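Local coordinates for protein pectate lyase (Bacillus subtilis, PDB 5AMV) that cleaves polygalacturonate by calcium-dependent elimination, releasing oligosaccharides with an unsaturated uronosyl group at their non-reducing ends, at residues Asn116-Val121 with Ser181-Ile186; Asp77-Glu82 with Asp164-Trp169; Gly46-Thr51 with Gln146-Asn151; Asp86-Ala91 with Gly177-Gln182. All coordinates share one frame; numbering follows the deposited sequence.

In the fold
The four contacts illustrate how a parallel beta-helix is dressed by the chain that leaves and rejoins it. Every first segment precedes every second one: 46-51, 77-82, 86-91 and 116-121, then 146-151, 164-169, 177-182 and 181-186. Contacts 1, 2 and 4 cluster, with centres 10 to 17 Å apart, where helices 75-78, 85-92 and 105-121 meet the excursion between strands 158-160 and 186-189. Contacts 2 and 4 share the hairpin of strands 168-170 and 178-180, and the run 177-186 passes from glycan pocket (N178) through aromatic packing to calcium site (D184). Contact 3 lies about 33 Å from contact 4 between centres, but strand 144-147 pairs with strand 186-189, where I147 packs on I186 of contact 1.

Contact 1. Residues Asn116-Val121 with Ser181-Ile186; sequences NQKARV and SQYDNI. With CA (calcium ion), chain C.
Y183 lays its ring against the last turn of helix 105-121, where V121 covers one face. Methyl CG2 of V121 stands 3.7 Å from the centroid of the Y183 ring and 12° off its normal, a CH-pi contact over the centre of that face; CB of Q182 lies over the opposite face, nearer the rim. Q117 works at the edge, its OE1 3.7 Å from CE2 of Y183, with amide and ring planes 70° apart. A water links the two polar ends: it accepts from Y183 OH at 2.7 Å and donates to Q117 OE1 at 2.6 Å. The Q117 side chain runs out extended, CG opposite the backbone N (chi1 -180°), and its NE2 is hydrogen-bonded to N65, which fixes the rotation of the amide.

One residue beyond the anchored tyrosine, D184 grips the calcium ion with both carboxylate oxygens, OD1 at 2.3 Å and OD2 at 2.4 Å. T187 OG1 and the backbone N of G224 hold that carboxylate in turn, and three waters share the metal. With D223 and D227 it forms the acidic calcium site of polysaccharide lyase family 1, here tied through its neighbouring aromatic to a helix packed beside the parallel beta-helix.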
# COMPACT_ATOMS: atom_id res chain seq x y z
N ASN A 116 0.06 -20.44 8.16
CA ASN A 116 -0.48 -20.35 9.53
C ASN A 116 -0.64 -18.87 9.95
O ASN A 116 -1.63 -18.48 10.54
CB ASN A 116 0.50 -21.03 10.48
CG ASN A 116 0.55 -22.55 10.28
OD1 ASN A 116 -0.39 -23.15 9.75
ND2 ASN A 116 1.62 -23.17 10.75
N GLN A 117 0.37 -18.06 9.65
CA GLN A 117 0.27 -16.63 9.99
C GLN A 117 -0.77 -15.91 9.14
O GLN A 117 -1.54 -15.09 9.66
CB GLN A 117 1.61 -15.91 9.90
CG GLN A 117 1.48 -14.41 10.27
CD GLN A 117 2.83 -13.69 10.40
OE1 GLN A 117 3.82 -14.06 9.77
NE2 GLN A 117 2.85 -12.67 11.25
N LYS A 118 -0.75 -16.18 7.83
CA LYS A 118 -1.76 -15.57 6.91
C LYS A 118 -3.20 -15.79 7.40
O LYS A 118 -4.05 -14.90 7.29
CB LYS A 118 -1.54 -16.14 5.50
CG LYS A 118 -2.54 -15.64 4.43
CD LYS A 118 -2.28 -16.34 3.08
CE LYS A 118 -3.29 -15.87 2.04
NZ LYS A 118 -4.53 -16.71 2.06
N ALA A 119 -3.47 -16.98 7.94
CA ALA A 119 -4.81 -17.30 8.41
C ALA A 119 -5.25 -16.40 9.54
O ALA A 119 -6.46 -16.20 9.71
CB ALA A 119 -4.91 -18.77 8.80
N ARG A 120 -4.29 -15.83 10.28
CA ARG A 120 -4.62 -14.88 11.35
C ARG A 120 -4.63 -13.43 10.86
O ARG A 120 -5.49 -12.64 11.21
CB ARG A 120 -3.65 -15.00 12.53
CG ARG A 120 -3.52 -16.42 13.06
CD ARG A 120 -4.91 -17.03 13.25
NE ARG A 120 -5.62 -16.45 14.38
CZ ARG A 120 -6.81 -16.88 14.80
NH1 ARG A 120 -7.40 -17.87 14.17
NH2 ARG A 120 -7.40 -16.32 15.85
N VAL A 121 -3.64 -13.07 10.04
CA VAL A 121 -3.46 -11.64 9.80
C VAL A 121 -4.19 -11.06 8.59
O VAL A 121 -4.42 -9.84 8.56
CB VAL A 121 -1.97 -11.26 9.65
CG1 VAL A 121 -1.17 -11.64 10.91
CG2 VAL A 121 -1.34 -11.88 8.38
N SER A 181 8.30 -10.83 1.38
CA SER A 181 7.24 -11.09 2.37
C SER A 181 5.85 -10.90 1.75
O SER A 181 5.73 -10.29 0.67
CB SER A 181 7.43 -10.21 3.58
OG SER A 181 8.41 -10.80 4.47
N GLN A 182 4.82 -11.43 2.42
CA GLN A 182 3.48 -11.54 1.83
C GLN A 182 2.49 -10.45 2.21
O GLN A 182 1.44 -10.37 1.55
CB GLN A 182 2.84 -12.90 2.18
CG GLN A 182 3.41 -14.07 1.39
CD GLN A 182 3.22 -13.91 -0.12
OE1 GLN A 182 2.08 -13.81 -0.62
NE2 GLN A 182 4.33 -13.88 -0.86
N TYR A 183 2.74 -9.68 3.28
CA TYR A 183 1.63 -8.85 3.81
C TYR A 183 1.82 -7.40 3.52
O TYR A 183 2.88 -6.85 3.79
CB TYR A 183 1.42 -9.04 5.35
CG TYR A 183 1.39 -10.50 5.67
CD1 TYR A 183 0.45 -11.34 5.07
CD2 TYR A 183 2.36 -11.07 6.52
CE1 TYR A 183 0.46 -12.70 5.28
CE2 TYR A 183 2.38 -12.43 6.75
CZ TYR A 183 1.44 -13.24 6.16
OH TYR A 183 1.52 -14.60 6.34
N ASP A 184 0.76 -6.80 3.00
CA ASP A 184 0.69 -5.34 2.89
C ASP A 184 -0.24 -4.88 4.02
O ASP A 184 -0.93 -5.71 4.63
CB ASP A 184 0.03 -5.00 1.55
CG ASP A 184 0.69 -5.63 0.35
OD1 ASP A 184 1.93 -5.77 0.29
OD2 ASP A 184 -0.03 -5.94 -0.63
N ASN A 185 -0.36 -3.56 4.25
CA ASN A 185 -1.45 -3.09 5.14
C ASN A 185 -2.81 -3.25 4.44
O ASN A 185 -3.76 -3.77 5.04
CB ASN A 185 -1.21 -1.63 5.57
CG ASN A 185 0.19 -1.44 6.10
OD1 ASN A 185 1.01 -0.75 5.46
ND2 ASN A 185 0.49 -2.04 7.27
N ILE A 186 -2.88 -2.85 3.16
CA ILE A 186 -4.10 -3.03 2.36
C ILE A 186 -3.68 -3.51 0.96
O ILE A 186 -2.81 -2.88 0.31
CB ILE A 186 -4.90 -1.71 2.22
CG1 ILE A 186 -5.33 -1.17 3.58
CG2 ILE A 186 -6.14 -1.91 1.29
CD1 ILE A 186 -5.93 0.24 3.51
CA CA C . 1.93 -6.39 -1.95
O HOH W 1 3.87 -15.37 7.47
O HOH W 2 1.63 -8.60 -1.21
O HOH W 3 3.36 -6.33 -3.81
O HOH W 4 0.37 -6.70 -3.64

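Contact 2. Residues Asp77-Glu82 with Asp164-Trp169; sequences DYKDPE and DYFPQW
Y78 faces Y165 and K79 faces F166, each pair with CA atoms 8.5 Å apart, as the end of helix 75-78 passes over the turn that leads into strand 168-170. The side chains meet largely at ring edges. CD2 of Y165 meets CD2 of Y78 at 3.9 Å, close to the plane of the Y78 ring, and CE2 of Y165 follows at 4.0 Å from CE2 of Y78. F166 reaches out the other way: its CE2 touches CB of Y78 at 3.7 Å, near the plane of the phenylalanine ring, while its CZ lies 3.8 Å from CA of K79. Y165 serves twice, since its CB covers one face of the F166 ring. K79 bends at its third and fourth torsions, and in the conformer described this carries NZ away from F166 to the carbonyl oxygens of D80 and Y83.

Both segments shape their own backbone with an Asx turn. D164 OD1 accepts from F166 N at 2.8 Å, and D80 OD2 from E82 N at 2.9 Å; each carboxylate is met from above its plane. Were Y78 cut back to alanine, the Y165 rim would probably lose its aromatic neighbour and N65 OD1 the hydroxyl it now binds.

Helix 105-121 lies alongside both segments. It takes the Y78 carbonyl through N116 ND2, the D80 carboxylate in a salt bridge to R112, and the F166 carbonyl through R110, while L75 of helix 75-78 packs on both Y165 and F166.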
# COMPACT_ATOMS: atom_id res chain seq x y z
N ASP A 77 4.61 -19.70 17.46
CA ASP A 77 3.20 -20.15 17.44
C ASP A 77 2.80 -20.54 16.02
O ASP A 77 2.00 -21.45 15.82
CB ASP A 77 2.24 -19.09 18.01
CG ASP A 77 2.54 -18.80 19.46
OD1 ASP A 77 2.27 -19.72 20.27
OD2 ASP A 77 3.07 -17.71 19.77
N TYR A 78 3.38 -19.89 15.03
CA TYR A 78 3.08 -20.14 13.64
C TYR A 78 4.05 -21.12 12.99
O TYR A 78 3.71 -21.71 11.95
CB TYR A 78 3.25 -18.83 12.86
CG TYR A 78 2.31 -17.74 13.25
CD1 TYR A 78 0.94 -17.93 13.24
CD2 TYR A 78 2.80 -16.47 13.55
CE1 TYR A 78 0.05 -16.88 13.56
CE2 TYR A 78 1.91 -15.41 13.86
CZ TYR A 78 0.56 -15.62 13.85
OH TYR A 78 -0.34 -14.62 14.10
N LYS A 79 5.24 -21.28 13.57
CA LYS A 79 6.32 -22.03 12.89
C LYS A 79 5.94 -23.48 12.69
O LYS A 79 5.47 -24.16 13.62
CB LYS A 79 7.64 -21.95 13.65
CG LYS A 79 8.81 -22.44 12.79
CD LYS A 79 10.12 -22.55 13.56
CE LYS A 79 10.16 -23.73 14.58
NZ LYS A 79 10.21 -25.16 14.01
N ASP A 80 6.11 -23.96 11.46
CA ASP A 80 5.87 -25.40 11.21
C ASP A 80 6.90 -26.17 12.02
O ASP A 80 8.05 -25.80 12.04
CB ASP A 80 6.03 -25.71 9.72
CG ASP A 80 5.68 -27.15 9.38
OD1 ASP A 80 4.47 -27.40 9.20
OD2 ASP A 80 6.62 -27.96 9.31
N PRO A 81 6.51 -27.33 12.58
CA PRO A 81 7.50 -28.12 13.34
C PRO A 81 8.79 -28.45 12.59
O PRO A 81 9.86 -28.64 13.22
CB PRO A 81 6.74 -29.43 13.65
CG PRO A 81 5.33 -28.97 13.75
CD PRO A 81 5.13 -27.86 12.72
N GLU A 82 8.70 -28.58 11.26
CA GLU A 82 9.87 -28.95 10.47
C GLU A 82 10.70 -27.77 9.96
O GLU A 82 11.77 -27.96 9.42
CB GLU A 82 9.46 -29.79 9.28
CG GLU A 82 8.97 -31.21 9.67
CD GLU A 82 8.38 -31.93 8.47
OE1 GLU A 82 9.12 -32.25 7.48
OE2 GLU A 82 7.17 -32.14 8.48
N ASP A 164 5.86 -10.22 8.26
CA ASP A 164 5.84 -11.65 7.89
C ASP A 164 7.04 -12.31 8.57
O ASP A 164 8.20 -11.95 8.30
CB ASP A 164 5.96 -11.72 6.34
CG ASP A 164 5.86 -13.11 5.77
OD1 ASP A 164 6.05 -14.12 6.46
OD2 ASP A 164 5.58 -13.17 4.54
N TYR A 165 6.77 -13.31 9.42
CA TYR A 165 7.85 -14.03 10.08
C TYR A 165 8.63 -14.96 9.14
O TYR A 165 9.68 -15.45 9.51
CB TYR A 165 7.34 -14.86 11.25
CG TYR A 165 6.97 -14.04 12.45
CD1 TYR A 165 7.96 -13.37 13.20
CD2 TYR A 165 5.62 -13.92 12.83
CE1 TYR A 165 7.61 -12.61 14.31
CE2 TYR A 165 5.27 -13.15 13.93
CZ TYR A 165 6.28 -12.50 14.63
OH TYR A 165 5.90 -11.73 15.71
N PHE A 166 8.13 -15.22 7.93
CA PHE A 166 8.71 -16.31 7.09
C PHE A 166 8.89 -15.85 5.64
O PHE A 166 8.36 -16.47 4.72
CB PHE A 166 7.81 -17.57 7.14
CG PHE A 166 7.46 -17.97 8.55
CD1 PHE A 166 8.44 -18.59 9.39
CD2 PHE A 166 6.20 -17.69 9.05
CE1 PHE A 166 8.11 -18.90 10.73
CE2 PHE A 166 5.87 -18.02 10.39
CZ PHE A 166 6.84 -18.60 11.24
N PRO A 167 9.69 -14.79 5.42
CA PRO A 167 9.92 -14.35 4.05
C PRO A 167 10.49 -15.47 3.17
O PRO A 167 11.30 -16.27 3.63
CB PRO A 167 11.00 -13.25 4.21
CG PRO A 167 11.09 -12.90 5.63
CD PRO A 167 10.41 -13.99 6.42
N GLN A 168 10.04 -15.48 1.92
CA GLN A 168 10.47 -16.46 0.94
C GLN A 168 11.74 -15.98 0.22
O GLN A 168 11.79 -14.84 -0.21
CB GLN A 168 9.38 -16.69 -0.07
CG GLN A 168 9.67 -17.79 -1.08
CD GLN A 168 8.61 -17.81 -2.18
OE1 GLN A 168 8.30 -16.78 -2.77
NE2 GLN A 168 8.01 -18.97 -2.41
N TRP A 169 12.73 -16.85 0.06
CA TRP A 169 13.87 -16.53 -0.79
C TRP A 169 13.49 -16.71 -2.26
O TRP A 169 12.99 -17.79 -2.67
CB TRP A 169 15.07 -17.44 -0.42
CG TRP A 169 16.26 -17.28 -1.35
CD1 TRP A 169 16.84 -18.29 -2.06
CD2 TRP A 169 17.00 -16.09 -1.62
NE1 TRP A 169 17.92 -17.80 -2.78
CE2 TRP A 169 18.04 -16.45 -2.54
CE3 TRP A 169 16.93 -14.75 -1.18
CZ2 TRP A 169 19.00 -15.54 -3.00
CZ3 TRP A 169 17.89 -13.83 -1.65
CH2 TRP A 169 18.90 -14.23 -2.57

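Contact 3. Residues Gly46-Thr51 with Gln146-Asn151; sequences GKETNT and QIKSDN
K148 NZ donates to E48 OE2 at 2.7 Å, a salt bridge at the surface of the right-handed parallel beta-helix characteristic of this lyase family. It joins the loop between helix 38-45 and strand 54-58 to the corner that follows strand 144-147. The ammonium group approaches OE2 on its syn side, 32° out of the carboxylate plane, and keeps 3.7 Å from E48 OE1, so one oxygen does nearly all the work. CE of K148 follows at 3.3 Å from the same OE2. Two exposed chains thus meet obliquely at their ends, and because E48 is modelled in two conformers, the bridge describes one of them.

The torsions explain the meeting. CG of E48 sits between the backbone N and the carbonyl carbon (chi1 71°), from where the chain runs on extended toward the lysine; K148 bends at its third torsion (-68°) and brings NZ back across to the glutamate.

Each backbone is held by bonds of its own. E48 occupies a type I turn closed by N50 N to K47 O at 2.9 Å, and N50 next centres an inverse gamma turn, its ND2 reaching back to the L45 carbonyl at the end of helix 38-45. On the facing side, S149 OG binds the carbonyl of I125, and D150 OD1 is shared by T192 and H193, which pins the corner to the coil that follows. Farther along both segments, N128 makes an indirect link: its ND2 bonds to the carbonyl oxygen of T51, and its OD1 accepts from N151 ND2.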
# COMPACT_ATOMS: atom_id res chain seq x y z
N GLY A 46 -17.86 -10.94 8.33
CA GLY A 46 -18.48 -12.15 7.79
C GLY A 46 -17.76 -12.68 6.55
O GLY A 46 -16.56 -12.45 6.35
N LYS A 47 -18.51 -13.40 5.71
CA LYS A 47 -17.92 -14.08 4.55
C LYS A 47 -17.48 -13.07 3.50
O LYS A 47 -18.03 -11.97 3.44
CB LYS A 47 -18.94 -15.04 3.93
CG LYS A 47 -19.27 -16.27 4.77
CD LYS A 47 -20.44 -17.01 4.14
CE LYS A 47 -20.75 -18.28 4.90
NZ LYS A 47 -22.22 -18.54 4.85
N GLU A 48 -16.48 -13.45 2.69
CA GLU A 48 -15.95 -12.56 1.66
C GLU A 48 -17.05 -12.13 0.68
O GLU A 48 -16.92 -11.12 -0.01
CB GLU A 48 -14.74 -13.20 0.94
CG GLU A 48 -15.05 -14.37 -0.00
CD GLU A 48 -13.79 -14.90 -0.71
OE1 GLU A 48 -13.05 -15.70 -0.11
OE2 GLU A 48 -13.55 -14.51 -1.87
N THR A 49 -18.14 -12.91 0.66
CA THR A 49 -19.30 -12.66 -0.22
C THR A 49 -20.47 -11.96 0.47
O THR A 49 -21.56 -11.85 -0.11
CB THR A 49 -19.84 -14.01 -0.78
OG1 THR A 49 -19.95 -14.94 0.31
CG2 THR A 49 -18.91 -14.59 -1.85
N ASN A 50 -20.27 -11.52 1.72
CA ASN A 50 -21.27 -10.78 2.50
C ASN A 50 -21.46 -9.34 1.98
O ASN A 50 -20.83 -8.37 2.49
CB ASN A 50 -20.87 -10.79 3.98
CG ASN A 50 -21.79 -9.98 4.86
OD1 ASN A 50 -22.93 -9.67 4.48
ND2 ASN A 50 -21.31 -9.63 6.05
N THR A 51 -22.34 -9.19 0.98
CA THR A 51 -22.57 -7.89 0.32
C THR A 51 -23.58 -6.96 1.03
O THR A 51 -23.85 -5.84 0.58
CB THR A 51 -23.06 -8.11 -1.11
OG1 THR A 51 -24.31 -8.82 -1.02
CG2 THR A 51 -22.08 -8.95 -1.89
N GLN A 146 -7.51 -7.35 2.71
CA GLN A 146 -7.52 -7.60 1.25
C GLN A 146 -8.88 -7.21 0.69
O GLN A 146 -9.90 -7.54 1.28
CB GLN A 146 -7.22 -9.09 0.95
CG GLN A 146 -7.26 -9.32 -0.55
CD GLN A 146 -6.76 -10.67 -1.03
OE1 GLN A 146 -5.86 -10.73 -1.89
NE2 GLN A 146 -7.36 -11.76 -0.52
N ILE A 147 -8.89 -6.45 -0.40
CA ILE A 147 -10.14 -6.04 -1.01
C ILE A 147 -10.21 -6.61 -2.42
O ILE A 147 -9.48 -6.16 -3.31
CB ILE A 147 -10.37 -4.47 -1.00
CG1 ILE A 147 -10.14 -3.89 0.39
CG2 ILE A 147 -11.77 -4.17 -1.54
CD1 ILE A 147 -9.88 -2.33 0.39
N LYS A 148 -11.07 -7.62 -2.62
CA LYS A 148 -11.31 -8.20 -3.95
C LYS A 148 -12.66 -7.78 -4.48
O LYS A 148 -13.00 -8.05 -5.63
CB LYS A 148 -11.29 -9.75 -3.88
CG LYS A 148 -10.05 -10.30 -3.19
CD LYS A 148 -9.94 -11.86 -3.27
CE LYS A 148 -11.02 -12.55 -2.46
NZ LYS A 148 -10.99 -14.06 -2.64
N SER A 149 -13.41 -7.09 -3.63
CA SER A 149 -14.81 -6.78 -3.87
C SER A 149 -15.00 -5.35 -4.39
O SER A 149 -14.03 -4.59 -4.58
CB SER A 149 -15.54 -6.93 -2.53
OG SER A 149 -14.96 -6.03 -1.59
N ASP A 150 -16.26 -4.98 -4.62
CA ASP A 150 -16.61 -3.63 -5.04
C ASP A 150 -17.18 -2.81 -3.91
O ASP A 150 -17.96 -3.31 -3.10
CB ASP A 150 -17.64 -3.69 -6.18
CG ASP A 150 -17.96 -2.31 -6.80
OD1 ASP A 150 -17.17 -1.89 -7.67
OD2 ASP A 150 -18.98 -1.66 -6.47
N ASN A 151 -16.83 -1.53 -3.91
CA ASN A 151 -17.54 -0.50 -3.14
C ASN A 151 -17.17 -0.54 -1.66
O ASN A 151 -17.93 -0.97 -0.79
CB ASN A 151 -19.07 -0.60 -3.32
CG ASN A 151 -19.78 0.62 -2.79
OD1 ASN A 151 -19.23 1.73 -2.82
ND2 ASN A 151 -21.02 0.44 -2.33

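Contact 4. Residues Asp86-Ala91 with Gly177-Gln182; sequences DKYLKA and GNWNSQ. With ADA (alpha-D-galactopyranuronic acid), chain B.
W179 meets helix 85-92 with the far end of its indole, touching Y88 and L89 through carbon alone. The aromatic pair is rim to rim: CE1 of Y88 lies 3.7 Å from CZ3 of W179, the six-membered rings have centroids 6.0 Å apart with planes at 41°, and neither ring covers the other. The aliphatic contact falls closer to the indole plane, where methyl CD2 of L89 reaches CZ2 of W179 at 3.6 Å. Y88 swings its ring to the side away from its own backbone N (chi1 -177°) and sends it past the tryptophan in the reverse direction.

Polar bonds to other residues steady both aromatics. W179 NE1 is hydrogen-bonded to the carbonyl of Y214, while Y88 OH engages E107 and the backbone N of W169. Without the indole, as with a serine at W179, L89 and Y88 are likely to face a gap and the Y214 carbonyl to lose its N-H.

Ligand contact begins one residue earlier. N178 brings ND2 within 2.7 Å of O2 of the galacturonate, and its amide is set by D173 and R217. Strands 168-170 and 178-180 form an antiparallel hairpin, packed on the helix through W179 and contributing N178 to the glycan-binding pocket of this pectate lyase.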
# COMPACT_ATOMS: atom_id res chain seq x y z
N ASP A 86 17.97 -21.74 9.90
CA ASP A 86 19.32 -22.18 9.57
C ASP A 86 19.31 -23.31 8.54
O ASP A 86 20.08 -23.25 7.58
CB ASP A 86 20.13 -22.52 10.84
CG ASP A 86 20.62 -21.25 11.57
OD1 ASP A 86 21.14 -20.34 10.89
OD2 ASP A 86 20.45 -21.14 12.80
N LYS A 87 18.41 -24.29 8.67
CA LYS A 87 18.32 -25.36 7.67
C LYS A 87 17.84 -24.82 6.31
O LYS A 87 18.32 -25.25 5.26
CB LYS A 87 17.42 -26.51 8.14
CG LYS A 87 18.03 -27.30 9.31
CD LYS A 87 17.06 -28.39 9.75
CE LYS A 87 17.57 -29.06 11.05
NZ LYS A 87 16.63 -30.14 11.47
N TYR A 88 16.94 -23.83 6.35
CA TYR A 88 16.41 -23.26 5.12
C TYR A 88 17.56 -22.54 4.40
O TYR A 88 17.75 -22.71 3.19
CB TYR A 88 15.31 -22.28 5.48
CG TYR A 88 14.63 -21.65 4.28
CD1 TYR A 88 15.16 -20.50 3.65
CD2 TYR A 88 13.46 -22.22 3.78
CE1 TYR A 88 14.49 -19.93 2.55
CE2 TYR A 88 12.80 -21.64 2.70
CZ TYR A 88 13.33 -20.51 2.09
OH TYR A 88 12.67 -19.96 1.00
N LEU A 89 18.35 -21.78 5.15
CA LEU A 89 19.48 -21.03 4.57
C LEU A 89 20.50 -21.99 3.94
O LEU A 89 20.99 -21.73 2.82
CB LEU A 89 20.14 -20.18 5.66
CG LEU A 89 19.30 -18.96 6.07
CD1 LEU A 89 19.94 -18.23 7.27
CD2 LEU A 89 19.12 -17.98 4.92
N LYS A 90 20.82 -23.07 4.64
CA LYS A 90 21.70 -24.07 4.06
C LYS A 90 21.08 -24.73 2.81
O LYS A 90 21.76 -24.93 1.79
CB LYS A 90 22.06 -25.16 5.08
CG LYS A 90 23.23 -26.02 4.62
CD LYS A 90 23.61 -26.96 5.78
CE LYS A 90 24.93 -27.68 5.50
NZ LYS A 90 24.65 -28.99 4.88
N ALA A 91 19.80 -25.07 2.88
CA ALA A 91 19.15 -25.74 1.74
C ALA A 91 19.20 -24.95 0.45
O ALA A 91 19.32 -25.54 -0.64
CB ALA A 91 17.66 -26.12 2.08
N GLY A 177 18.84 -11.69 -6.42
CA GLY A 177 17.80 -12.38 -5.64
C GLY A 177 17.20 -11.40 -4.63
O GLY A 177 17.77 -10.32 -4.38
N ASN A 178 16.05 -11.76 -4.07
CA ASN A 178 15.51 -11.00 -2.94
C ASN A 178 14.70 -11.91 -2.02
O ASN A 178 14.24 -12.96 -2.43
CB ASN A 178 14.68 -9.80 -3.42
CG ASN A 178 15.53 -8.52 -3.62
OD1 ASN A 178 16.28 -8.11 -2.73
ND2 ASN A 178 15.47 -7.95 -4.81
N TRP A 179 14.58 -11.48 -0.76
CA TRP A 179 13.62 -12.04 0.20
C TRP A 179 12.30 -11.28 0.05
O TRP A 179 12.30 -10.04 0.02
CB TRP A 179 14.15 -11.91 1.62
CG TRP A 179 15.38 -12.73 1.86
CD1 TRP A 179 16.69 -12.35 1.69
CD2 TRP A 179 15.42 -14.10 2.27
NE1 TRP A 179 17.53 -13.37 2.02
CE2 TRP A 179 16.79 -14.47 2.36
CE3 TRP A 179 14.43 -15.04 2.60
CZ2 TRP A 179 17.21 -15.76 2.76
CZ3 TRP A 179 14.84 -16.31 3.00
CH2 TRP A 179 16.22 -16.66 3.09
N ASN A 180 11.20 -12.00 -0.04
CA ASN A 180 9.92 -11.37 -0.26
C ASN A 180 8.93 -11.82 0.76
O ASN A 180 8.77 -13.03 1.04
CB ASN A 180 9.38 -11.63 -1.66
CG ASN A 180 10.18 -10.88 -2.72
OD1 ASN A 180 10.24 -9.65 -2.71
ND2 ASN A 180 10.80 -11.62 -3.62
N SER A 181 8.30 -10.83 1.38
CA SER A 181 7.24 -11.09 2.37
C SER A 181 5.85 -10.90 1.75
O SER A 181 5.73 -10.29 0.67
CB SER A 181 7.43 -10.21 3.58
OG SER A 181 8.41 -10.80 4.47
N GLN A 182 4.82 -11.43 2.42
CA GLN A 182 3.48 -11.54 1.83
C GLN A 182 2.49 -10.45 2.21
O GLN A 182 1.44 -10.37 1.55
CB GLN A 182 2.84 -12.90 2.18
CG GLN A 182 3.41 -14.07 1.39
CD GLN A 182 3.22 -13.91 -0.12
OE1 GLN A 182 2.08 -13.81 -0.62
NE2 GLN A 182 4.33 -13.88 -0.86
C1 ADA B . 13.27 -3.58 -6.33
C2 ADA B . 13.23 -5.11 -6.43
C3 ADA B . 13.55 -5.56 -7.86
C4 ADA B . 12.58 -4.94 -8.85
C5 ADA B . 12.65 -3.42 -8.73
C6 ADA B . 11.51 -2.85 -9.53
O2 ADA B . 14.28 -5.62 -5.59
O3 ADA B . 13.43 -6.99 -7.96
O4 ADA B . 11.25 -5.37 -8.51
O5 ADA B . 12.45 -3.00 -7.35
O6B ADA B . 10.68 -2.13 -8.92
O6A ADA B . 11.39 -3.12 -10.77